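Local coordinates for protein KLLA0E08119p (Kluyveromyces lactis, PDB 3VA7) that probably carboxylates urea to urea-1-carboxylate with ATP and hydrogencarbonate through its biotin cofactor, this chain holding the urea carboxylase part of a longer bifunctional enzyme, at residues 501-509 / 602-613; 647-656 / 799-810. One frame throughout, in Å; residues are numbered along the deposited sequence.

Overall arrangement
Around the carboxyltransferase region of urea carboxylase, interaction 1 (501-509 with 602-613) joins two loops; interaction 2 (647-656 with 799-810) joins a loop to the end of helix 786-802 and its following turn. The first closes before the second opens along the chain. Their centres are 28 Å apart, their nearest atoms about 11 Å. Interaction 1 is buried near the biotin and urea sites, the Phe608 side chain about 10 Å from the bound biotin group, whereas interaction 2 is peripheral, its centre about 36 Å from that of the chain. Helix 511-520, beginning just after 501-509, packs on both segments of interaction 2 and so links inner contact to outer.

Interaction 1 of 2, residues 501-509 / 602-613; sequences IGVPPSGPM and LGSRSTFAMGNM
Pro504 lies over one face of the Phe608 ring in a CH-pi contact, its CG 3.9 Å from the ring centroid of Phe608 and 14° off the normal. The two side chains cross at about a right angle, with CG displaced toward the rim of the ring. Phe608 carries CG anti to its backbone nitrogen (chi1 -178°), which brings the ring against the proline. Beside this pair, Val503 sends CG1 to the bent end of Met613, 4.1 Å from its CE, while CD1 of Leu602 lies at the margin of the same apolar patch. Farther along, Ser506 CB rests 3.9 Å from Ser606 CB, and Ser506 OG comes obliquely to the ring, 3.5 Å from Phe608 CB.

Behind the first shell, bonds within 602-613 hold the ring in place. The opposite face of the Phe608 ring has the backbone N of Gly611 above it, and Met613 SD lies in plane at the ring edge. A G1 beta bulge sets Asn612 and Met613 opposite the single residue Phe608, with Phe608 N bonded to Met613 O at 2.7 Å. An ST turn bends the chain before it: Ser606 N donates to Ser604 OG at 2.8 Å, nearly straight at 160°. The buried hydroxyls are satisfied farther out, Ser506 OG by Asp749 and both Ser604 OG and Ser606 OG by Asp491.

The contact lies near the biotin pocket but not in it. It joins the loop leading into helix 511-520 to the one between strands 587-592 and 626-628; Ser506, Ser606 and Thr607 pack on strand 488-490, and Pro508 and Met509 on strand 587-592.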
loop_
_atom_site.group_PDB
_atom_site.type_symbol
_atom_site.label_atom_id
_atom_site.label_comp_id
_atom_site.label_asym_id
_atom_site.label_seq_id
_atom_site.Cartn_x
_atom_site.Cartn_y
_atom_site.Cartn_z
ATOM N N ILE A 501 -3.338 10.035 14.320
ATOM C CA ILE A 501 -2.337 10.063 13.293
ATOM C C ILE A 501 -2.950 10.411 11.927
ATOM O O ILE A 501 -2.257 10.852 10.991
ATOM C CB ILE A 501 -1.653 8.659 13.163
ATOM C CG1 ILE A 501 -1.358 8.053 14.535
ATOM C CG2 ILE A 501 -0.430 8.723 12.299
ATOM C CD1 ILE A 501 -0.402 8.839 15.379
ATOM N N GLY A 502 -4.232 10.145 11.765
ATOM C CA GLY A 502 -4.819 10.416 10.460
ATOM C C GLY A 502 -4.767 9.182 9.606
ATOM O O GLY A 502 -4.659 9.272 8.401
ATOM N N VAL A 503 -4.864 8.028 10.253
ATOM C CA VAL A 503 -5.065 6.765 9.551
ATOM C C VAL A 503 -6.559 6.532 9.710
ATOM O O VAL A 503 -7.010 6.424 10.816
ATOM C CB VAL A 503 -4.277 5.582 10.199
ATOM C CG1 VAL A 503 -4.647 4.262 9.584
ATOM C CG2 VAL A 503 -2.789 5.795 10.067
ATOM N N PRO A 504 -7.333 6.538 8.612
ATOM C CA PRO A 504 -8.746 6.367 8.787
ATOM C C PRO A 504 -9.053 4.909 9.023
ATOM O O PRO A 504 -8.170 4.042 8.819
ATOM C CB PRO A 504 -9.330 6.880 7.467
ATOM C CG PRO A 504 -8.316 6.602 6.468
ATOM C CD PRO A 504 -7.003 6.859 7.213
ATOM N N PRO A 505 -10.271 4.630 9.532
ATOM C CA PRO A 505 -10.631 3.253 9.781
ATOM C C PRO A 505 -10.809 2.472 8.483
ATOM O O PRO A 505 -10.587 1.269 8.467
ATOM C CB PRO A 505 -11.988 3.370 10.510
ATOM C CG PRO A 505 -12.488 4.675 10.146
ATOM C CD PRO A 505 -11.307 5.546 10.033
ATOM N N SER A 506 -11.235 3.145 7.429
ATOM C CA SER A 506 -11.607 2.422 6.218
ATOM C C SER A 506 -12.735 1.447 6.562
ATOM O O SER A 506 -13.625 1.823 7.231
ATOM C CB SER A 506 -10.374 1.730 5.585
ATOM O OG SER A 506 -9.568 2.727 4.995
ATOM N N GLY A 507 -12.681 0.194 6.170
ATOM C CA GLY A 507 -13.809 -0.665 6.391
ATOM C C GLY A 507 -14.966 -0.247 5.513
ATOM O O GLY A 507 -14.819 0.675 4.684
ATOM N N PRO A 508 -16.129 -0.892 5.700
ATOM C CA PRO A 508 -17.285 -0.636 4.840
ATOM C C PRO A 508 -17.863 0.722 5.119
ATOM O O PRO A 508 -17.982 1.195 6.273
ATOM C CB PRO A 508 -18.314 -1.653 5.296
ATOM C CG PRO A 508 -17.948 -1.907 6.762
ATOM C CD PRO A 508 -16.446 -1.755 6.854
ATOM N N MET A 509 -18.264 1.330 4.032
ATOM C CA MET A 509 -18.921 2.603 4.037
ATOM C C MET A 509 -20.358 2.550 4.586
ATOM O O MET A 509 -20.877 3.567 5.055
ATOM C CB MET A 509 -18.923 3.012 2.581
ATOM C CG MET A 509 -19.186 4.401 2.353
ATOM S SD MET A 509 -17.732 5.366 2.638
ATOM C CE MET A 509 -18.327 6.803 1.683
ATOM N N LEU A 602 -1.560 -2.731 10.108
ATOM C CA LEU A 602 -2.008 -1.941 11.258
ATOM C C LEU A 602 -3.318 -2.430 11.931
ATOM O O LEU A 602 -4.169 -1.639 12.336
ATOM C CB LEU A 602 -2.104 -0.463 10.884
ATOM C CG LEU A 602 -0.773 0.267 10.740
ATOM C CD1 LEU A 602 -1.077 1.645 10.250
ATOM C CD2 LEU A 602 0.083 0.312 12.067
ATOM N N GLY A 603 -3.454 -3.742 12.059
ATOM C CA GLY A 603 -4.525 -4.327 12.835
ATOM C C GLY A 603 -5.736 -4.787 12.037
ATOM O O GLY A 603 -6.647 -5.419 12.586
ATOM N N SER A 604 -5.761 -4.479 10.747
ATOM C CA SER A 604 -6.976 -4.633 9.945
ATOM C C SER A 604 -6.651 -5.044 8.530
ATOM O O SER A 604 -5.624 -4.645 7.950
ATOM C CB SER A 604 -7.745 -3.324 9.872
ATOM O OG SER A 604 -8.713 -3.422 8.854
ATOM N N ARG A 605 -7.556 -5.827 7.974
ATOM C CA ARG A 605 -7.474 -6.235 6.602
ATOM C C ARG A 605 -8.188 -5.283 5.662
ATOM O O ARG A 605 -8.353 -5.608 4.480
ATOM C CB ARG A 605 -8.043 -7.639 6.463
ATOM C CG ARG A 605 -7.162 -8.634 7.145
ATOM C CD ARG A 605 -7.769 -9.983 7.085
ATOM N NE ARG A 605 -6.790 -11.002 7.443
ATOM C CZ ARG A 605 -6.594 -11.516 8.645
ATOM N NH1 ARG A 605 -7.290 -11.095 9.680
ATOM N NH2 ARG A 605 -5.646 -12.462 8.789
ATOM N N SER A 606 -8.602 -4.116 6.156
ATOM C CA SER A 606 -9.328 -3.184 5.309
ATOM C C SER A 606 -8.410 -2.501 4.332
ATOM O O SER A 606 -7.258 -2.155 4.681
ATOM C CB SER A 606 -10.053 -2.119 6.114
ATOM O OG SER A 606 -11.199 -2.656 6.711
ATOM N N THR A 607 -8.952 -2.276 3.129
ATOM C CA THR A 607 -8.265 -1.551 2.082
ATOM C C THR A 607 -8.395 -0.033 2.225
ATOM O O THR A 607 -9.507 0.504 2.241
ATOM C CB THR A 607 -8.845 -1.904 0.727
ATOM O OG1 THR A 607 -8.953 -3.334 0.575
ATOM C CG2 THR A 607 -7.996 -1.326 -0.372
ATOM N N PHE A 608 -7.255 0.663 2.318
ATOM C CA PHE A 608 -7.237 2.124 2.176
ATOM C C PHE A 608 -6.534 2.470 0.874
ATOM O O PHE A 608 -5.304 2.556 0.846
ATOM C CB PHE A 608 -6.500 2.770 3.333
ATOM C CG PHE A 608 -6.480 4.281 3.272
ATOM C CD1 PHE A 608 -7.595 5.000 2.841
ATOM C CD2 PHE A 608 -5.369 4.984 3.668
ATOM C CE1 PHE A 608 -7.541 6.416 2.780
ATOM C CE2 PHE A 608 -5.330 6.386 3.621
ATOM C CZ PHE A 608 -6.399 7.104 3.162
ATOM N N ALA A 609 -7.297 2.660 -0.200
ATOM C CA ALA A 609 -6.735 2.676 -1.572
ATOM C C ALA A 609 -5.800 3.865 -1.733
ATOM O O ALA A 609 -4.634 3.707 -2.077
ATOM C CB ALA A 609 -7.825 2.695 -2.593
ATOM N N MET A 610 -6.276 5.036 -1.343
ATOM C CA MET A 610 -5.418 6.228 -1.300
ATOM C C MET A 610 -4.002 5.979 -0.794
ATOM O O MET A 610 -3.052 6.533 -1.358
ATOM C CB MET A 610 -6.078 7.373 -0.494
ATOM C CG MET A 610 -5.631 8.788 -0.919
ATOM S SD MET A 610 -6.078 9.976 0.377
ATOM C CE MET A 610 -4.430 9.988 0.962
ATOM N N GLY A 611 -3.869 5.172 0.261
ATOM C CA GLY A 611 -2.579 4.888 0.890
ATOM C C GLY A 611 -1.940 3.555 0.456
ATOM O O GLY A 611 -0.931 3.126 1.035
ATOM N N ASN A 612 -2.504 2.905 -0.562
ATOM C CA ASN A 612 -2.027 1.589 -1.023
ATOM C C ASN A 612 -1.802 0.648 0.134
ATOM O O ASN A 612 -0.795 -0.046 0.194
ATOM C CB ASN A 612 -0.796 1.701 -1.922
ATOM C CG ASN A 612 -1.101 2.477 -3.205
ATOM O OD1 ASN A 612 -1.691 1.937 -4.136
ATOM N ND2 ASN A 612 -0.735 3.756 -3.243
ATOM N N MET A 613 -2.776 0.624 1.035
ATOM C CA MET A 613 -2.662 -0.026 2.305
ATOM C C MET A 613 -3.755 -1.085 2.490
ATOM O O MET A 613 -4.931 -0.799 2.318
ATOM C CB MET A 613 -2.886 1.021 3.395
ATOM C CG MET A 613 -1.682 1.696 3.875
ATOM S SD MET A 613 -2.092 3.262 4.677
ATOM C CE MET A 613 -2.894 2.719 6.225
#

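Interaction 2 of 2, residues 647-656 / 799-810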
loop_
_atom_site.group_PDB
_atom_site.type_symbol
_atom_site.label_atom_id
_atom_site.label_comp_id
_atom_site.label_asym_id
_atom_site.label_seq_id
_atom_site.Cartn_x
_atom_site.Cartn_y
_atom_site.Cartn_z
ATOM N N GLN A 647 -27.744 -18.489 7.968
ATOM C CA GLN A 647 -29.165 -18.243 8.170
ATOM C C GLN A 647 -29.617 -16.996 7.407
ATOM O O GLN A 647 -28.969 -15.945 7.513
ATOM C CB GLN A 647 -29.426 -18.063 9.650
ATOM C CG GLN A 647 -30.763 -17.469 9.978
ATOM C CD GLN A 647 -30.993 -17.423 11.476
ATOM O OE1 GLN A 647 -30.201 -17.949 12.253
ATOM N NE2 GLN A 647 -32.078 -16.769 11.887
ATOM N N ALA A 648 -30.691 -17.090 6.618
ATOM C CA ALA A 648 -31.293 -15.885 6.020
ATOM C C ALA A 648 -31.479 -14.779 7.085
ATOM O O ALA A 648 -31.904 -15.058 8.196
ATOM C CB ALA A 648 -32.645 -16.232 5.401
ATOM N N ALA A 649 -31.159 -13.535 6.771
ATOM C CA ALA A 649 -31.383 -12.469 7.733
ATOM C C ALA A 649 -32.854 -12.339 7.988
ATOM O O ALA A 649 -33.607 -12.198 7.042
ATOM C CB ALA A 649 -30.854 -11.156 7.211
ATOM N N PRO A 650 -33.282 -12.356 9.261
ATOM C CA PRO A 650 -34.681 -12.022 9.559
ATOM C C PRO A 650 -34.988 -10.752 8.839
ATOM O O PRO A 650 -34.114 -9.918 8.756
ATOM C CB PRO A 650 -34.658 -11.760 11.062
ATOM C CG PRO A 650 -33.570 -12.645 11.536
ATOM C CD PRO A 650 -32.489 -12.505 10.485
ATOM N N LYS A 651 -36.189 -10.578 8.306
ATOM C CA LYS A 651 -36.448 -9.405 7.451
ATOM C C LYS A 651 -36.719 -8.135 8.226
ATOM O O LYS A 651 -36.627 -7.057 7.664
ATOM C CB LYS A 651 -37.598 -9.672 6.485
ATOM C CG LYS A 651 -37.763 -11.166 6.186
ATOM C CD LYS A 651 -37.787 -11.477 4.664
ATOM C CE LYS A 651 -37.786 -13.025 4.425
ATOM N NZ LYS A 651 -37.836 -13.431 2.966
ATOM N N SER A 652 -37.103 -8.242 9.492
ATOM C CA SER A 652 -37.317 -7.035 10.286
ATOM C C SER A 652 -35.972 -6.335 10.617
ATOM O O SER A 652 -35.934 -5.133 10.904
ATOM C CB SER A 652 -38.103 -7.341 11.564
ATOM O OG SER A 652 -37.490 -8.361 12.347
ATOM N N LEU A 653 -34.891 -7.117 10.569
ATOM C CA LEU A 653 -33.534 -6.632 10.760
ATOM C C LEU A 653 -32.893 -5.978 9.512
ATOM O O LEU A 653 -31.794 -5.390 9.615
ATOM C CB LEU A 653 -32.630 -7.774 11.240
ATOM C CG LEU A 653 -33.047 -8.545 12.490
ATOM C CD1 LEU A 653 -31.869 -9.377 13.020
ATOM C CD2 LEU A 653 -33.645 -7.602 13.575
ATOM N N LEU A 654 -33.540 -6.089 8.342
ATOM C CA LEU A 654 -32.998 -5.413 7.160
ATOM C C LEU A 654 -33.157 -3.902 7.294
ATOM O O LEU A 654 -34.147 -3.442 7.859
ATOM C CB LEU A 654 -33.635 -5.892 5.860
ATOM C CG LEU A 654 -33.495 -7.389 5.587
ATOM C CD1 LEU A 654 -34.245 -7.717 4.278
ATOM C CD2 LEU A 654 -32.018 -7.888 5.584
ATOM N N PRO A 655 -32.161 -3.136 6.814
ATOM C CA PRO A 655 -32.267 -1.691 6.838
ATOM C C PRO A 655 -33.222 -1.203 5.756
ATOM O O PRO A 655 -33.362 -1.861 4.720
ATOM C CB PRO A 655 -30.837 -1.232 6.518
ATOM C CG PRO A 655 -30.217 -2.377 5.814
ATOM C CD PRO A 655 -30.800 -3.574 6.467
ATOM N N THR A 656 -33.859 -0.067 6.003
ATOM C CA THR A 656 -34.764 0.524 5.052
ATOM C C THR A 656 -34.033 1.584 4.289
ATOM O O THR A 656 -33.896 2.720 4.738
ATOM C CB THR A 656 -36.002 1.208 5.711
ATOM O OG1 THR A 656 -36.523 0.386 6.748
ATOM C CG2 THR A 656 -37.080 1.419 4.686
ATOM N N SER A 799 -29.142 -6.497 17.004
ATOM C CA SER A 799 -29.664 -7.091 15.792
ATOM C C SER A 799 -28.613 -8.003 15.247
ATOM O O SER A 799 -28.898 -9.151 14.973
ATOM C CB SER A 799 -30.039 -6.019 14.795
ATOM O OG SER A 799 -31.131 -5.260 15.309
ATOM N N ILE A 800 -27.374 -7.540 15.161
ATOM C CA ILE A 800 -26.352 -8.412 14.654
ATOM C C ILE A 800 -25.991 -9.565 15.563
ATOM O O ILE A 800 -25.702 -10.653 15.081
ATOM C CB ILE A 800 -25.125 -7.647 14.166
ATOM C CG1 ILE A 800 -25.332 -7.320 12.698
ATOM C CG2 ILE A 800 -23.847 -8.488 14.257
ATOM C CD1 ILE A 800 -25.925 -6.065 12.555
ATOM N N ASP A 801 -26.011 -9.338 16.868
ATOM C CA ASP A 801 -25.502 -10.352 17.809
ATOM C C ASP A 801 -26.431 -11.516 18.044
ATOM O O ASP A 801 -25.983 -12.654 18.184
ATOM C CB ASP A 801 -25.134 -9.737 19.165
ATOM C CG ASP A 801 -23.819 -8.950 19.132
ATOM O OD1 ASP A 801 -23.621 -8.110 20.048
ATOM O OD2 ASP A 801 -22.985 -9.169 18.221
ATOM N N ASN A 802 -27.719 -11.222 18.111
ATOM C CA ASN A 802 -28.711 -12.255 18.417
ATOM C C ASN A 802 -29.361 -12.751 17.141
ATOM O O ASN A 802 -29.595 -13.963 16.991
ATOM C CB ASN A 802 -29.774 -11.728 19.384
ATOM C CG ASN A 802 -29.190 -11.294 20.736
ATOM O OD1 ASN A 802 -28.181 -11.836 21.224
ATOM N ND2 ASN A 802 -29.839 -10.306 21.348
ATOM N N PHE A 803 -29.635 -11.800 16.234
ATOM C CA PHE A 803 -30.157 -12.092 14.896
ATOM C C PHE A 803 -31.606 -12.577 14.999
ATOM O O PHE A 803 -31.931 -13.674 14.557
ATOM C CB PHE A 803 -29.252 -13.129 14.186
ATOM C CG PHE A 803 -29.082 -12.904 12.680
ATOM C CD1 PHE A 803 -28.922 -11.621 12.151
ATOM C CD2 PHE A 803 -29.025 -14.010 11.797
ATOM C CE1 PHE A 803 -28.721 -11.432 10.761
ATOM C CE2 PHE A 803 -28.831 -13.830 10.392
ATOM C CZ PHE A 803 -28.677 -12.558 9.876
ATOM N N GLU A 804 -32.455 -11.728 15.576
ATOM C CA GLU A 804 -33.801 -12.086 16.043
ATOM C C GLU A 804 -34.819 -10.998 15.612
ATOM O O GLU A 804 -34.570 -9.809 15.826
ATOM C CB GLU A 804 -33.767 -12.315 17.586
ATOM C CG GLU A 804 -33.132 -13.686 17.950
ATOM C CD GLU A 804 -32.962 -14.035 19.474
ATOM O OE1 GLU A 804 -33.386 -13.264 20.388
ATOM O OE2 GLU A 804 -32.390 -15.138 19.751
ATOM N N GLU A 805 -35.937 -11.387 14.991
ATOM C CA GLU A 805 -36.952 -10.421 14.496
ATOM C C GLU A 805 -37.280 -9.297 15.507
ATOM O O GLU A 805 -37.485 -9.562 16.688
ATOM C CB GLU A 805 -38.287 -11.118 14.128
ATOM C CG GLU A 805 -38.200 -12.421 13.355
ATOM C CD GLU A 805 -38.178 -12.248 11.781
ATOM O OE1 GLU A 805 -38.488 -11.113 11.266
ATOM O OE2 GLU A 805 -37.857 -13.270 11.079
ATOM N N GLY A 806 -37.369 -8.055 15.030
ATOM C CA GLY A 806 -37.894 -6.950 15.836
ATOM C C GLY A 806 -36.885 -6.113 16.621
ATOM O O GLY A 806 -37.273 -5.109 17.248
ATOM N N SER A 807 -35.598 -6.490 16.594
ATOM C CA SER A 807 -34.612 -5.774 17.435
ATOM C C SER A 807 -33.931 -4.521 16.830
ATOM O O SER A 807 -33.210 -3.833 17.523
ATOM C CB SER A 807 -33.610 -6.728 18.113
ATOM O OG SER A 807 -32.859 -7.475 17.172
ATOM N N LEU A 808 -34.240 -4.182 15.585
ATOM C CA LEU A 808 -33.649 -3.031 14.924
ATOM C C LEU A 808 -34.522 -1.808 15.051
ATOM O O LEU A 808 -35.672 -1.817 14.631
ATOM C CB LEU A 808 -33.398 -3.307 13.418
ATOM C CG LEU A 808 -32.934 -2.143 12.492
ATOM C CD1 LEU A 808 -31.437 -1.815 12.710
ATOM C CD2 LEU A 808 -33.244 -2.346 10.998
ATOM N N LEU A 809 -33.952 -0.741 15.590
ATOM C CA LEU A 809 -34.619 0.527 15.674
ATOM C C LEU A 809 -34.140 1.421 14.565
ATOM O O LEU A 809 -32.988 1.354 14.199
ATOM C CB LEU A 809 -34.270 1.171 16.987
ATOM C CG LEU A 809 -35.305 0.945 18.055
ATOM C CD1 LEU A 809 -34.581 0.434 19.294
ATOM C CD2 LEU A 809 -35.997 2.288 18.292
ATOM N N GLU A 810 -35.033 2.258 14.047
ATOM C CA GLU A 810 -34.723 3.158 12.960
ATOM C C GLU A 810 -35.352 4.484 13.267
ATOM O O GLU A 810 -36.274 4.566 14.084
ATOM C CB GLU A 810 -35.233 2.648 11.613
ATOM C CG GLU A 810 -34.388 1.535 10.992
ATOM C CD GLU A 810 -34.690 1.320 9.504
ATOM O OE1 GLU A 810 -35.840 0.851 9.205
ATOM O OE2 GLU A 810 -33.771 1.597 8.657
HETATM O O HOH W 1 -37.977 -13.169 8.532
#
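Ser652 OG is held by two groups of the facing turn: it accepts from Gly806 N at 2.7 Å and donates to Glu805 OE1 at 3.1 Å. The N-H bond is bent, at 139°, and the carboxylate oxygen is met on its anti side, tilted out of the plane. A chi1 of 55° leaves Ser652 OG flanked by its own N and C and aims it into the type II beta turn of Glu804 to Ser807. The Glu805 chain folds back at chi2, bringing its carboxylate beside Pro650 CB; a water bridges Glu805 OE2 to Lys651 N.

A second polar grip lies at Thr656, where Glu810 receives two bonds. Thr656 OG1 donates to the syn lone pair of Glu810 OE1 at 2.6 Å, and Thr656 N reaches Glu810 OE2 at 3.1 Å, almost straight at 168°. With an alanine in place of Glu810, the hydroxyl and amide of Thr656 would probably both lose these acceptors, leaving the threonine side chain freer to turn.

A separate cluster forms round Phe803. Pro650 CD sits over the centre of its ring, 3.7 Å from the centroid, in a CH-pi contact, while Gln647 O meets the ring edge in plane and Ala649 CB touches Phe803 CZ. Leu653 inserts both methyls, CD1 lying 3.8 Å from Phe803 CD1 and CD2 against Glu804 O and Ser807 OG. Nearer Thr656, Leu808 CD2 lies against the carbonyl oxygens of Leu653 and Leu654.

Phe803, the first residue past helix 786-802, has positive phi and turns the chain out of the helix; this is a helix terminus and its following beta turn packed against a loop with Pro650, Pro655 and an irregular helical turn at 651-653, beside helix 511-520 of the carboxyltransferase region.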